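Local coordinates for protein epidermin leader peptide processing serine protease EpiP (PDB 3QFH) that probably cleaves the leader peptide from the lantibiotic precursor of epidermin as a subtilisin-like serine endopeptidase, at residues Asn68-Ile73 against His246-Lys251; Trp215-Ile220 against Gln261-Tyr266; Gly227-Asn232 against His401-Pro406; Ala394-Lys399 against Ile410-Gln415. All blocks are in the same frame, centred on the assembly; numbering follows the deposited sequence.

In the fold
Contacts 2 and 4 lie in the buried helical layers of the subtilisin-like domain and are made of aliphatic side chains; contacts 1 and 3 involve loops and strand ends, are partly buried and turn on one polar bond each. Contact 1, the most remote, links the propeptide-like domain to the strand-forming segment 249-250, and helix 254-269 of contact 2 follows that segment in the chain. Contacts 2 and 3 meet where I220 touches I231; helix 213-225 is followed by strand 230-233 of the parallel sheet. Contacts 3 and 4, with centres about 10 Å apart, adjoin at the end of helix 382-400, where I397 packs on both Q229 and E403.

Contact 1 (Asn68-Ile73 against His246-Lys251); sequences NYKNDI and HQTFRK
With OG1 of T248 lying anti to its own carbonyl carbon (chi1 -54°), the hydroxyl faces K70 and the methyl CG2 is left for I73. The chain of K70 bends at chi2 (-56°) and then runs straight, so that NZ reaches T248 and donates a hydrogen bond to OG1, 3.1 Å from NZ. The ammonium also bonds to the carbonyl of A67, which ties it back to its own loop. A water extends the polar link: it accepts from T248 N, at 3.1 Å from the water oxygen, donates to Q247 OE1 and takes a weak bond from K70 NZ. Beside this, CG2 of I73 rests against CG2 of T248 at 4.2 Å, the two side chains crossing at about a right angle. Backbone hydrogen bonds between I76 and both T248 and R250 add the short, weakly bonded strand 249-250, parallel to strand 73-78, to the edge of the propeptide-like sheet, so that the subtilase part of the chain extends the sheet of a domain resembling subtilase prodomains.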
loop_
_atom_site.group_PDB
_atom_site.type_symbol
_atom_site.label_atom_id
_atom_site.label_comp_id
_atom_site.label_asym_id
_atom_site.label_seq_id
_atom_site.Cartn_x
_atom_site.Cartn_y
_atom_site.Cartn_z
ATOM N N ASN A 68 -23.606 21.768 12.769
ATOM C CA ASN A 68 -23.792 22.827 13.759
ATOM C C ASN A 68 -23.469 22.401 15.203
ATOM O O ASN A 68 -23.559 23.218 16.119
ATOM C CB ASN A 68 -25.215 23.380 13.665
ATOM C CG ASN A 68 -25.481 24.077 12.326
ATOM O OD1 ASN A 68 -24.552 24.556 11.678
ATOM N ND2 ASN A 68 -26.744 24.130 11.915
ATOM N N TYR A 69 -23.129 21.126 15.411
ATOM C CA TYR A 69 -22.761 20.651 16.757
ATOM C C TYR A 69 -21.265 20.854 16.942
ATOM O O TYR A 69 -20.472 19.926 16.852
ATOM C CB TYR A 69 -23.205 19.212 16.984
ATOM C CG TYR A 69 -24.683 19.127 17.203
ATOM C CD1 TYR A 69 -25.209 19.120 18.496
ATOM C CD2 TYR A 69 -25.572 19.129 16.128
ATOM C CE1 TYR A 69 -26.575 19.075 18.716
ATOM C CE2 TYR A 69 -26.948 19.096 16.340
ATOM C CZ TYR A 69 -27.437 19.066 17.642
ATOM O OH TYR A 69 -28.793 19.027 17.871
ATOM N N LYS A 70 -20.914 22.103 17.217
ATOM C CA LYS A 70 -19.523 22.549 17.307
ATOM C C LYS A 70 -18.694 21.901 18.405
ATOM O O LYS A 70 -17.478 21.830 18.286
ATOM C CB LYS A 70 -19.486 24.075 17.475
ATOM C CG LYS A 70 -20.240 24.845 16.381
ATOM C CD LYS A 70 -19.730 24.496 14.976
ATOM C CE LYS A 70 -20.521 25.225 13.888
ATOM N NZ LYS A 70 -20.158 24.766 12.505
ATOM N N ASN A 71 -19.341 21.446 19.473
ATOM C CA ASN A 71 -18.628 20.800 20.572
ATOM C C ASN A 71 -18.229 19.365 20.214
ATOM O O ASN A 71 -17.333 18.794 20.834
ATOM C CB ASN A 71 -19.508 20.749 21.831
ATOM C CG ASN A 71 -20.018 22.127 22.269
ATOM O OD1 ASN A 71 -19.450 23.167 21.914
ATOM N ND2 ASN A 71 -21.092 22.131 23.059
ATOM N N ASP A 72 -18.894 18.787 19.207
ATOM C CA ASP A 72 -18.692 17.377 18.873
ATOM C C ASP A 72 -18.172 17.071 17.496
ATOM O O ASP A 72 -17.506 16.054 17.311
ATOM C CB ASP A 72 -20.027 16.638 18.981
ATOM C CG ASP A 72 -20.669 16.766 20.345
ATOM O OD1 ASP A 72 -19.969 17.102 21.324
ATOM O OD2 ASP A 72 -21.897 16.521 20.435
ATOM N N ILE A 73 -18.500 17.914 16.526
ATOM C CA ILE A 73 -18.155 17.649 15.140
ATOM C C ILE A 73 -17.107 18.637 14.648
ATOM O O ILE A 73 -17.298 19.855 14.740
ATOM C CB ILE A 73 -19.411 17.745 14.254
ATOM C CG1 ILE A 73 -20.534 16.834 14.791
ATOM C CG2 ILE A 73 -19.095 17.402 12.819
ATOM C CD1 ILE A 73 -20.248 15.328 14.780
ATOM N N HIS A 246 -12.182 26.655 5.833
ATOM C CA HIS A 246 -12.118 26.177 7.213
ATOM C C HIS A 246 -13.502 25.894 7.799
ATOM O O HIS A 246 -13.644 25.715 9.005
ATOM C CB HIS A 246 -11.318 27.152 8.091
ATOM C CG HIS A 246 -9.873 27.247 7.708
ATOM N ND1 HIS A 246 -9.010 26.173 7.799
ATOM C CD2 HIS A 246 -9.138 28.284 7.240
ATOM C CE1 HIS A 246 -7.809 26.543 7.389
ATOM N NE2 HIS A 246 -7.859 27.820 7.053
ATOM N N GLN A 247 -14.514 25.835 6.937
ATOM C CA GLN A 247 -15.880 25.529 7.375
ATOM C C GLN A 247 -15.987 24.073 7.811
ATOM O O GLN A 247 -15.237 23.221 7.334
ATOM C CB GLN A 247 -16.893 25.811 6.256
ATOM C CG GLN A 247 -16.948 27.270 5.856
ATOM C CD GLN A 247 -17.260 28.172 7.040
ATOM O OE1 GLN A 247 -18.259 27.984 7.739
ATOM N NE2 GLN A 247 -16.403 29.153 7.270
ATOM N N THR A 248 -16.912 23.806 8.732
ATOM C CA THR A 248 -17.139 22.467 9.233
ATOM C C THR A 248 -17.664 21.581 8.108
ATOM O O THR A 248 -17.149 20.488 7.892
ATOM C CB THR A 248 -18.124 22.463 10.394
ATOM O OG1 THR A 248 -17.677 23.380 11.394
ATOM C CG2 THR A 248 -18.235 21.062 10.997
ATOM N N PHE A 249 -18.666 22.073 7.381
ATOM C CA PHE A 249 -19.244 21.341 6.258
ATOM C C PHE A 249 -18.421 21.729 5.037
ATOM O O PHE A 249 -18.394 22.886 4.640
ATOM C CB PHE A 249 -20.718 21.706 6.064
ATOM C CG PHE A 249 -21.489 20.704 5.245
ATOM C CD1 PHE A 249 -21.407 20.703 3.859
ATOM C CD2 PHE A 249 -22.306 19.769 5.864
ATOM C CE1 PHE A 249 -22.126 19.775 3.101
ATOM C CE2 PHE A 249 -23.026 18.845 5.123
ATOM C CZ PHE A 249 -22.941 18.844 3.742
ATOM N N ARG A 250 -17.754 20.751 4.435
ATOM C CA ARG A 250 -16.844 21.016 3.326
ATOM C C ARG A 250 -17.259 20.411 1.991
ATOM O O ARG A 250 -18.146 19.566 1.918
ATOM C CB ARG A 250 -15.487 20.482 3.704
ATOM C CG ARG A 250 -15.076 20.889 5.108
ATOM C CD ARG A 250 -13.770 20.285 5.446
ATOM N NE ARG A 250 -12.774 20.735 4.493
ATOM C CZ ARG A 250 -12.108 21.875 4.592
ATOM N NH1 ARG A 250 -11.216 22.195 3.663
ATOM N NH2 ARG A 250 -12.330 22.694 5.614
ATOM N N LYS A 251 -16.565 20.845 0.945
ATOM C CA LYS A 251 -16.825 20.411 -0.418
ATOM C C LYS A 251 -15.670 19.542 -0.937
ATOM O O LYS A 251 -15.770 18.952 -2.000
ATOM C CB LYS A 251 -16.998 21.652 -1.314
ATOM C CG LYS A 251 -17.903 22.717 -0.692
ATOM C CD LYS A 251 -18.104 23.985 -1.543
ATOM C CE LYS A 251 -16.793 24.735 -1.884
ATOM N NZ LYS A 251 -16.059 24.151 -3.055
HETATM O O HOH W 1 -18.411 26.107 10.087
#

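Contact 2 (Trp215-Ile220 against Gln261-Tyr266); sequences WVSKAI and QKAINY
I220 reaches from helix 213-225 onto A263 of helix 254-269, and its atoms meet the neighbour in turn. Its CB lies 3.9 Å from CB of A263, methyl against branch point. CG2, placed anti to the backbone N by chi1 of -66°, passes over the backbone of the facing helix and comes within 3.6 Å of the A263 carbonyl oxygen. The other branch runs through CG1 and, extended at chi2 (176°), carries CD1 to CG1 of I264, 4.3 Å away. One turn earlier S217 meets the same methyl: its carbonyl oxygen stands 3.6 Å from A263 CB and the two CB atoms are 4.0 Å apart, so that A263 CB rests in the angle between S217 and I220. The hydroxyl of S217 bonds to the L213 carbonyl. Small residues at 217 and 263 suit the close spacing, with the axes of segments 215-220 and 261-266 8.6 Å apart at closest and 8° from parallel. Both helices flank the parallel sheet of the subtilisin-like fold, where I220 also touches I129 of strand 126-130; on the outer side S217 and K218 pack on I48 of strand 43-48 in the propeptide-like domain.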
loop_
_atom_site.group_PDB
_atom_site.type_symbol
_atom_site.label_atom_id
_atom_site.label_comp_id
_atom_site.label_asym_id
_atom_site.label_seq_id
_atom_site.Cartn_x
_atom_site.Cartn_y
_atom_site.Cartn_z
ATOM N N TRP A 215 -11.759 2.745 4.868
ATOM C CA TRP A 215 -11.499 1.322 5.159
ATOM C C TRP A 215 -10.001 1.113 5.225
ATOM O O TRP A 215 -9.489 0.390 6.099
ATOM C CB TRP A 215 -12.093 0.359 4.112
ATOM C CG TRP A 215 -13.553 0.541 3.753
ATOM C CD1 TRP A 215 -14.498 1.220 4.453
ATOM C CD2 TRP A 215 -14.242 -0.097 2.667
ATOM N NE1 TRP A 215 -15.718 1.121 3.829
ATOM C CE2 TRP A 215 -15.595 0.303 2.739
ATOM C CE3 TRP A 215 -13.843 -0.943 1.638
ATOM C CZ2 TRP A 215 -16.552 -0.104 1.805
ATOM C CZ3 TRP A 215 -14.791 -1.353 0.702
ATOM C CH2 TRP A 215 -16.137 -0.938 0.800
ATOM N N VAL A 216 -9.291 1.772 4.313
ATOM C CA VAL A 216 -7.836 1.709 4.277
ATOM C C VAL A 216 -7.245 2.231 5.587
ATOM O O VAL A 216 -6.334 1.616 6.143
ATOM C CB VAL A 216 -7.250 2.514 3.117
ATOM C CG1 VAL A 216 -5.703 2.499 3.180
ATOM C CG2 VAL A 216 -7.748 1.953 1.745
ATOM N N SER A 217 -7.789 3.355 6.074
ATOM C CA SER A 217 -7.338 3.960 7.308
ATOM C C SER A 217 -7.561 3.022 8.473
ATOM O O SER A 217 -6.682 2.852 9.299
ATOM C CB SER A 217 -8.029 5.296 7.544
ATOM O OG SER A 217 -7.706 6.197 6.496
ATOM N N LYS A 218 -8.722 2.379 8.525
ATOM C CA LYS A 218 -8.992 1.449 9.613
ATOM C C LYS A 218 -8.061 0.230 9.515
ATOM O O LYS A 218 -7.634 -0.306 10.526
ATOM C CB LYS A 218 -10.449 1.039 9.626
ATOM C CG LYS A 218 -10.860 0.305 10.883
ATOM C CD LYS A 218 -12.341 -0.017 10.868
ATOM C CE LYS A 218 -12.785 -0.659 12.166
ATOM N NZ LYS A 218 -14.241 -0.913 12.135
ATOM N N ALA A 219 -7.747 -0.192 8.294
ATOM C CA ALA A 219 -6.833 -1.314 8.081
ATOM C C ALA A 219 -5.424 -0.978 8.585
ATOM O O ALA A 219 -4.739 -1.837 9.159
ATOM C CB ALA A 219 -6.816 -1.753 6.580
ATOM N N ILE A 220 -4.996 0.271 8.395
ATOM C CA ILE A 220 -3.686 0.697 8.872
ATOM C C ILE A 220 -3.659 0.652 10.399
ATOM O O ILE A 220 -2.710 0.160 10.997
ATOM C CB ILE A 220 -3.337 2.099 8.383
ATOM C CG1 ILE A 220 -3.178 2.074 6.860
ATOM C CG2 ILE A 220 -2.039 2.605 9.053
ATOM C CD1 ILE A 220 -2.929 3.403 6.277
ATOM N N GLN A 261 -3.840 10.337 6.962
ATOM C CA GLN A 261 -2.600 10.838 7.558
ATOM C C GLN A 261 -2.565 10.485 9.043
ATOM O O GLN A 261 -1.518 10.139 9.563
ATOM C CB GLN A 261 -2.445 12.357 7.393
ATOM C CG GLN A 261 -1.157 12.906 8.007
ATOM C CD GLN A 261 0.081 12.376 7.313
ATOM O OE1 GLN A 261 0.512 12.920 6.304
ATOM N NE2 GLN A 261 0.655 11.300 7.848
ATOM N N LYS A 262 -3.710 10.562 9.723
ATOM C CA LYS A 262 -3.748 10.207 11.155
ATOM C C LYS A 262 -3.513 8.711 11.366
ATOM O O LYS A 262 -2.873 8.323 12.324
ATOM C CB LYS A 262 -5.046 10.675 11.831
ATOM C CG LYS A 262 -5.117 12.188 11.989
ATOM C CD LYS A 262 -6.516 12.697 12.382
ATOM C CE LYS A 262 -6.954 12.253 13.773
ATOM N NZ LYS A 262 -8.308 12.811 14.150
ATOM N N ALA A 263 -4.003 7.880 10.457
ATOM C CA ALA A 263 -3.776 6.433 10.551
ATOM C C ALA A 263 -2.261 6.147 10.465
ATOM O O ALA A 263 -1.709 5.405 11.272
ATOM C CB ALA A 263 -4.518 5.702 9.429
ATOM N N ILE A 264 -1.615 6.744 9.465
ATOM C CA ILE A 264 -0.162 6.632 9.247
ATOM C C ILE A 264 0.653 7.069 10.502
ATOM O O ILE A 264 1.586 6.387 10.924
ATOM C CB ILE A 264 0.245 7.446 7.981
ATOM C CG1 ILE A 264 -0.333 6.760 6.741
ATOM C CG2 ILE A 264 1.773 7.569 7.843
ATOM C CD1 ILE A 264 -0.242 7.565 5.470
ATOM N N ASN A 265 0.269 8.178 11.107
ATOM C CA ASN A 265 0.969 8.677 12.297
ATOM C C ASN A 265 0.674 7.796 13.500
ATOM O O ASN A 265 1.516 7.639 14.387
ATOM C CB ASN A 265 0.627 10.142 12.547
ATOM C CG ASN A 265 1.151 11.065 11.436
ATOM O OD1 ASN A 265 2.005 10.677 10.638
ATOM N ND2 ASN A 265 0.661 12.291 11.406
ATOM N N TYR A 266 -0.520 7.219 13.524
ATOM C CA TYR A 266 -0.894 6.278 14.565
ATOM C C TYR A 266 0.029 5.050 14.444
ATOM O O TYR A 266 0.594 4.589 15.443
ATOM C CB TYR A 266 -2.362 5.882 14.437
ATOM C CG TYR A 266 -2.859 4.908 15.494
ATOM C CD1 TYR A 266 -3.452 5.357 16.662
ATOM C CD2 TYR A 266 -2.726 3.540 15.315
ATOM C CE1 TYR A 266 -3.909 4.461 17.625
ATOM C CE2 TYR A 266 -3.175 2.648 16.251
ATOM C CZ TYR A 266 -3.763 3.107 17.406
ATOM O OH TYR A 266 -4.200 2.198 18.331
#

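Contact 3 (Gly227-Asn232 against His401-Pro406); sequences GNQVIN and HLEKHP
Q229 supplies the polar link to the turn at E403, its NE2 donating to the E403 carbonyl oxygen at 2.7 Å with an N-H...O angle of 159°. The donor lies in the carbonyl plane, on a lone pair, and the acceptor is nearly in the plane of the Q229 amide. NE2 also bonds to the carbonyl of K271, so two backbone oxygens grip this amide nitrogen and fix its rotation. An extended chain beyond CG (chi2 -162°) carries the amide across to the turn. In the subtilisin-like fold this joins the approach to strand 230-233 of the central parallel sheet to the connection between helices 382-400 and 406-416. Van der Waals contacts complete the fit. OE1 of Q229 sits 3.3 Å from CG of E403, whose side chain crosses that of Q229 at about a right angle and bends away beyond CG. CG of P406 comes to 4.1 Å from NE2 of Q229, and P406 also packs on K271.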
loop_
_atom_site.group_PDB
_atom_site.type_symbol
_atom_site.label_atom_id
_atom_site.label_comp_id
_atom_site.label_asym_id
_atom_site.label_seq_id
_atom_site.Cartn_x
_atom_site.Cartn_y
_atom_site.Cartn_z
ATOM N N GLY A 227 0.442 -5.510 15.751
ATOM C CA GLY A 227 1.882 -5.663 15.914
ATOM C C GLY A 227 2.686 -5.903 14.649
ATOM O O GLY A 227 3.826 -6.355 14.723
ATOM N N ASN A 228 2.099 -5.606 13.493
ATOM C CA ASN A 228 2.808 -5.708 12.216
ATOM C C ASN A 228 3.694 -4.498 12.100
ATOM O O ASN A 228 3.202 -3.388 11.932
ATOM C CB ASN A 228 1.830 -5.690 11.051
ATOM C CG ASN A 228 0.910 -6.859 11.057
ATOM O OD1 ASN A 228 1.306 -7.973 10.728
ATOM N ND2 ASN A 228 -0.349 -6.614 11.393
ATOM N N GLN A 229 4.997 -4.683 12.165
ATOM C CA GLN A 229 5.894 -3.538 12.110
ATOM C C GLN A 229 6.126 -2.974 10.723
ATOM O O GLN A 229 6.662 -1.884 10.604
ATOM C CB GLN A 229 7.227 -3.833 12.810
ATOM C CG GLN A 229 7.127 -3.767 14.330
ATOM C CD GLN A 229 8.484 -3.621 14.977
ATOM O OE1 GLN A 229 9.303 -4.527 14.925
ATOM N NE2 GLN A 229 8.731 -2.464 15.575
ATOM N N VAL A 230 5.759 -3.711 9.683
ATOM C CA VAL A 230 5.844 -3.194 8.308
ATOM C C VAL A 230 4.445 -3.296 7.698
ATOM O O VAL A 230 3.837 -4.348 7.720
ATOM C CB VAL A 230 6.874 -3.957 7.442
ATOM C CG1 VAL A 230 6.899 -3.401 5.993
ATOM C CG2 VAL A 230 8.264 -3.900 8.081
ATOM N N ILE A 231 3.952 -2.195 7.146
ATOM C CA ILE A 231 2.619 -2.119 6.578
ATOM C C ILE A 231 2.751 -1.678 5.132
ATOM O O ILE A 231 3.214 -0.559 4.866
ATOM C CB ILE A 231 1.731 -1.104 7.352
ATOM C CG1 ILE A 231 1.641 -1.475 8.833
ATOM C CG2 ILE A 231 0.334 -1.052 6.714
ATOM C CD1 ILE A 231 0.869 -0.447 9.731
ATOM N N ASN A 232 2.337 -2.550 4.213
ATOM C CA ASN A 232 2.451 -2.309 2.764
ATOM C C ASN A 232 1.139 -1.817 2.178
ATOM O O ASN A 232 0.122 -2.501 2.271
ATOM C CB ASN A 232 2.885 -3.616 2.075
ATOM C CG ASN A 232 3.197 -3.447 0.615
ATOM O OD1 ASN A 232 4.356 -3.230 0.240
ATOM N ND2 ASN A 232 2.170 -3.499 -0.226
ATOM N N HIS A 401 18.057 -6.462 14.661
ATOM C CA HIS A 401 17.259 -6.384 15.881
ATOM C C HIS A 401 16.810 -4.961 16.180
ATOM O O HIS A 401 17.046 -4.448 17.279
ATOM C CB HIS A 401 18.055 -6.945 17.061
ATOM C CG HIS A 401 18.714 -8.250 16.766
ATOM N ND1 HIS A 401 17.999 -9.390 16.463
ATOM C CD2 HIS A 401 20.020 -8.601 16.717
ATOM C CE1 HIS A 401 18.838 -10.384 16.236
ATOM N NE2 HIS A 401 20.070 -9.932 16.387
ATOM N N LEU A 402 16.121 -4.344 15.215
ATOM C CA LEU A 402 15.687 -2.954 15.340
ATOM C C LEU A 402 14.210 -2.817 15.696
ATOM O O LEU A 402 13.583 -1.788 15.406
ATOM C CB LEU A 402 15.955 -2.226 14.023
ATOM C CG LEU A 402 17.371 -2.405 13.485
ATOM C CD1 LEU A 402 17.547 -1.721 12.139
ATOM C CD2 LEU A 402 18.391 -1.885 14.504
ATOM N N GLU A 403 13.641 -3.851 16.303
ATOM C CA GLU A 403 12.227 -3.831 16.655
ATOM C C GLU A 403 11.830 -2.613 17.511
ATOM O O GLU A 403 10.784 -2.009 17.261
ATOM C CB GLU A 403 11.832 -5.174 17.269
ATOM C CG GLU A 403 11.795 -6.284 16.171
ATOM C CD GLU A 403 12.396 -7.643 16.573
ATOM O OE1 GLU A 403 12.698 -7.851 17.776
ATOM O OE2 GLU A 403 12.585 -8.499 15.658
ATOM N N LYS A 404 12.675 -2.218 18.464
ATOM C CA LYS A 404 12.375 -1.046 19.310
ATOM C C LYS A 404 12.574 0.299 18.583
ATOM O O LYS A 404 11.986 1.298 18.971
ATOM C CB LYS A 404 13.169 -1.036 20.637
ATOM C CG LYS A 404 12.596 -1.965 21.744
ATOM C CD LYS A 404 13.523 -3.089 22.191
ATOM C CE LYS A 404 14.563 -2.565 23.205
ATOM N NZ LYS A 404 15.372 -3.644 23.877
ATOM N N HIS A 405 13.390 0.317 17.535
ATOM C CA HIS A 405 13.644 1.553 16.771
ATOM C C HIS A 405 13.546 1.355 15.258
ATOM O O HIS A 405 14.538 1.435 14.532
ATOM C CB HIS A 405 15.003 2.111 17.152
ATOM C CG HIS A 405 15.120 2.407 18.606
ATOM N ND1 HIS A 405 14.633 3.566 19.169
ATOM C CD2 HIS A 405 15.631 1.675 19.625
ATOM C CE1 HIS A 405 14.858 3.547 20.471
ATOM N NE2 HIS A 405 15.457 2.407 20.774
ATOM N N PRO A 406 12.333 1.133 14.771
ATOM C CA PRO A 406 12.098 0.901 13.339
ATOM C C PRO A 406 12.604 1.992 12.374
ATOM O O PRO A 406 12.896 1.661 11.249
ATOM C CB PRO A 406 10.576 0.715 13.255
ATOM C CG PRO A 406 10.049 1.267 14.530
ATOM C CD PRO A 406 11.093 1.024 15.549
#

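Contact 4 (Ala394-Lys399 against Ile410-Gln415); sequences ALIIDK and IELLYQ. With SO4 (sulfate ion), chain M.
A single isoleucine, I396, carries one whole side of this helix-helix contact, sending its two branches to successive leucines, L412 and L413. Its CG2 methyl meets CD2 of L412 at 4.0 Å, the two side chains lying aslant to one another. The longer branch ends in CD1, which lies 4.0 Å from CB of L413 and equally close to CD1 of the same leucine; here the side chains cross at about a right angle. CD2 of L412 also comes 4.2 Å from CD1 of I396, so this one methyl touches the ends of both branches. CG of L412, anti to its backbone N (chi1 -170°), carries CD2 across to I396. The helices are 382-400 and 406-416, consecutive in the subtilisin-like domain. L413 packs further on V389 and L393 of the first helix, and I396 on A409 and on A438 of helix 435-439. Farther along helix 406-416, Q415 NE2 makes a weak hydrogen bond to O1 of a sulfate, 3.4 Å from that nitrogen; the ion, probably from the crystallisation liquor, also bonds to H430.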
loop_
_atom_site.group_PDB
_atom_site.type_symbol
_atom_site.label_atom_id
_atom_site.label_comp_id
_atom_site.label_asym_id
_atom_site.label_seq_id
_atom_site.Cartn_x
_atom_site.Cartn_y
_atom_site.Cartn_z
ATOM N N ALA A 394 11.447 -5.771 6.647
ATOM C CA ALA A 394 11.205 -6.840 7.608
ATOM C C ALA A 394 12.518 -7.586 7.863
ATOM O O ALA A 394 12.853 -7.925 9.015
ATOM C CB ALA A 394 10.114 -7.796 7.121
ATOM N N LEU A 395 13.267 -7.832 6.802
ATOM C CA LEU A 395 14.570 -8.520 6.922
ATOM C C LEU A 395 15.578 -7.719 7.732
ATOM O O LEU A 395 16.317 -8.276 8.550
ATOM C CB LEU A 395 15.156 -8.809 5.548
ATOM C CG LEU A 395 14.408 -9.790 4.635
ATOM C CD1 LEU A 395 15.133 -9.902 3.289
ATOM C CD2 LEU A 395 14.285 -11.149 5.317
ATOM N N ILE A 396 15.606 -6.413 7.498
ATOM C CA ILE A 396 16.528 -5.508 8.176
ATOM C C ILE A 396 16.214 -5.421 9.678
ATOM O O ILE A 396 17.111 -5.471 10.521
ATOM C CB ILE A 396 16.502 -4.116 7.519
ATOM C CG1 ILE A 396 17.151 -4.194 6.133
ATOM C CG2 ILE A 396 17.244 -3.098 8.400
ATOM C CD1 ILE A 396 16.801 -3.002 5.218
ATOM N N ILE A 397 14.938 -5.310 10.005
ATOM C CA ILE A 397 14.522 -5.266 11.411
ATOM C C ILE A 397 14.947 -6.547 12.144
ATOM O O ILE A 397 15.460 -6.505 13.283
ATOM C CB ILE A 397 12.995 -5.039 11.534
ATOM C CG1 ILE A 397 12.639 -3.629 11.027
ATOM C CG2 ILE A 397 12.553 -5.178 13.005
ATOM C CD1 ILE A 397 11.109 -3.378 10.786
ATOM N N ASP A 398 14.750 -7.689 11.502
ATOM C CA ASP A 398 15.117 -8.967 12.128
ATOM C C ASP A 398 16.656 -9.184 12.158
ATOM O O ASP A 398 17.212 -9.647 13.151
ATOM C CB ASP A 398 14.416 -10.124 11.428
ATOM C CG ASP A 398 12.894 -10.068 11.576
ATOM O OD1 ASP A 398 12.407 -9.271 12.412
ATOM O OD2 ASP A 398 12.178 -10.805 10.845
ATOM N N LYS A 399 17.334 -8.792 11.088
ATOM C CA LYS A 399 18.781 -8.982 10.988
ATOM C C LYS A 399 19.571 -8.175 12.018
ATOM O O LYS A 399 20.498 -8.687 12.603
ATOM C CB LYS A 399 19.270 -8.616 9.582
ATOM C CG LYS A 399 20.747 -8.888 9.304
ATOM C CD LYS A 399 21.046 -10.380 9.094
ATOM C CE LYS A 399 22.506 -10.590 8.738
ATOM N NZ LYS A 399 22.801 -11.972 8.252
ATOM N N ILE A 410 14.725 2.054 8.434
ATOM C CA ILE A 410 14.543 2.923 7.269
ATOM C C ILE A 410 15.873 3.581 6.894
ATOM O O ILE A 410 16.237 3.584 5.740
ATOM C CB ILE A 410 13.495 3.998 7.539
ATOM C CG1 ILE A 410 12.145 3.345 7.819
ATOM C CG2 ILE A 410 13.377 4.957 6.362
ATOM C CD1 ILE A 410 11.097 4.312 8.352
ATOM N N GLU A 411 16.613 4.100 7.879
ATOM C CA GLU A 411 17.898 4.747 7.594
ATOM C C GLU A 411 18.939 3.769 7.074
ATOM O O GLU A 411 19.736 4.123 6.228
ATOM C CB GLU A 411 18.430 5.536 8.808
ATOM C CG GLU A 411 17.533 6.749 9.118
ATOM C CD GLU A 411 17.304 7.653 7.873
ATOM O OE1 GLU A 411 18.299 8.021 7.209
ATOM O OE2 GLU A 411 16.136 7.990 7.563
ATOM N N LEU A 412 18.933 2.544 7.584
ATOM C CA LEU A 412 19.848 1.528 7.096
ATOM C C LEU A 412 19.472 1.198 5.627
ATOM O O LEU A 412 20.343 1.143 4.746
ATOM C CB LEU A 412 19.813 0.302 8.010
ATOM C CG LEU A 412 20.888 -0.760 7.764
ATOM C CD1 LEU A 412 21.194 -1.530 9.052
ATOM C CD2 LEU A 412 20.517 -1.706 6.605
ATOM N N LEU A 413 18.178 1.042 5.363
ATOM C CA LEU A 413 17.708 0.789 4.003
ATOM C C LEU A 413 18.205 1.902 3.071
ATOM O O LEU A 413 18.818 1.642 2.042
ATOM C CB LEU A 413 16.170 0.692 3.967
ATOM C CG LEU A 413 15.514 0.543 2.590
ATOM C CD1 LEU A 413 15.754 -0.841 2.031
ATOM C CD2 LEU A 413 14.017 0.827 2.631
ATOM N N TYR A 414 17.977 3.149 3.461
ATOM C CA TYR A 414 18.351 4.266 2.612
ATOM C C TYR A 414 19.843 4.462 2.365
ATOM O O TYR A 414 20.234 4.847 1.261
ATOM C CB TYR A 414 17.785 5.588 3.150
ATOM C CG TYR A 414 16.269 5.711 3.125
ATOM C CD1 TYR A 414 15.482 4.890 2.309
ATOM C CD2 TYR A 414 15.638 6.755 3.807
ATOM C CE1 TYR A 414 14.099 5.033 2.259
ATOM C CE2 TYR A 414 14.255 6.922 3.744
ATOM C CZ TYR A 414 13.495 6.057 2.964
ATOM O OH TYR A 414 12.138 6.209 2.919
ATOM N N GLN A 415 20.657 4.230 3.392
ATOM C CA GLN A 415 22.089 4.466 3.318
ATOM C C GLN A 415 22.919 3.266 2.925
ATOM O O GLN A 415 23.955 3.446 2.321
ATOM C CB GLN A 415 22.602 4.994 4.667
ATOM C CG GLN A 415 21.965 6.297 5.104
ATOM C CD GLN A 415 22.211 7.424 4.116
ATOM O OE1 GLN A 415 23.301 7.542 3.538
ATOM N NE2 GLN A 415 21.202 8.265 3.921
HETATM S S SO4 M . 22.239 9.579 -0.066
HETATM O O1 SO4 M . 21.879 10.183 1.218
HETATM O O2 SO4 M . 23.221 10.380 -0.783
HETATM O O3 SO4 M . 22.745 8.235 0.174
HETATM O O4 SO4 M . 21.035 9.487 -0.895
#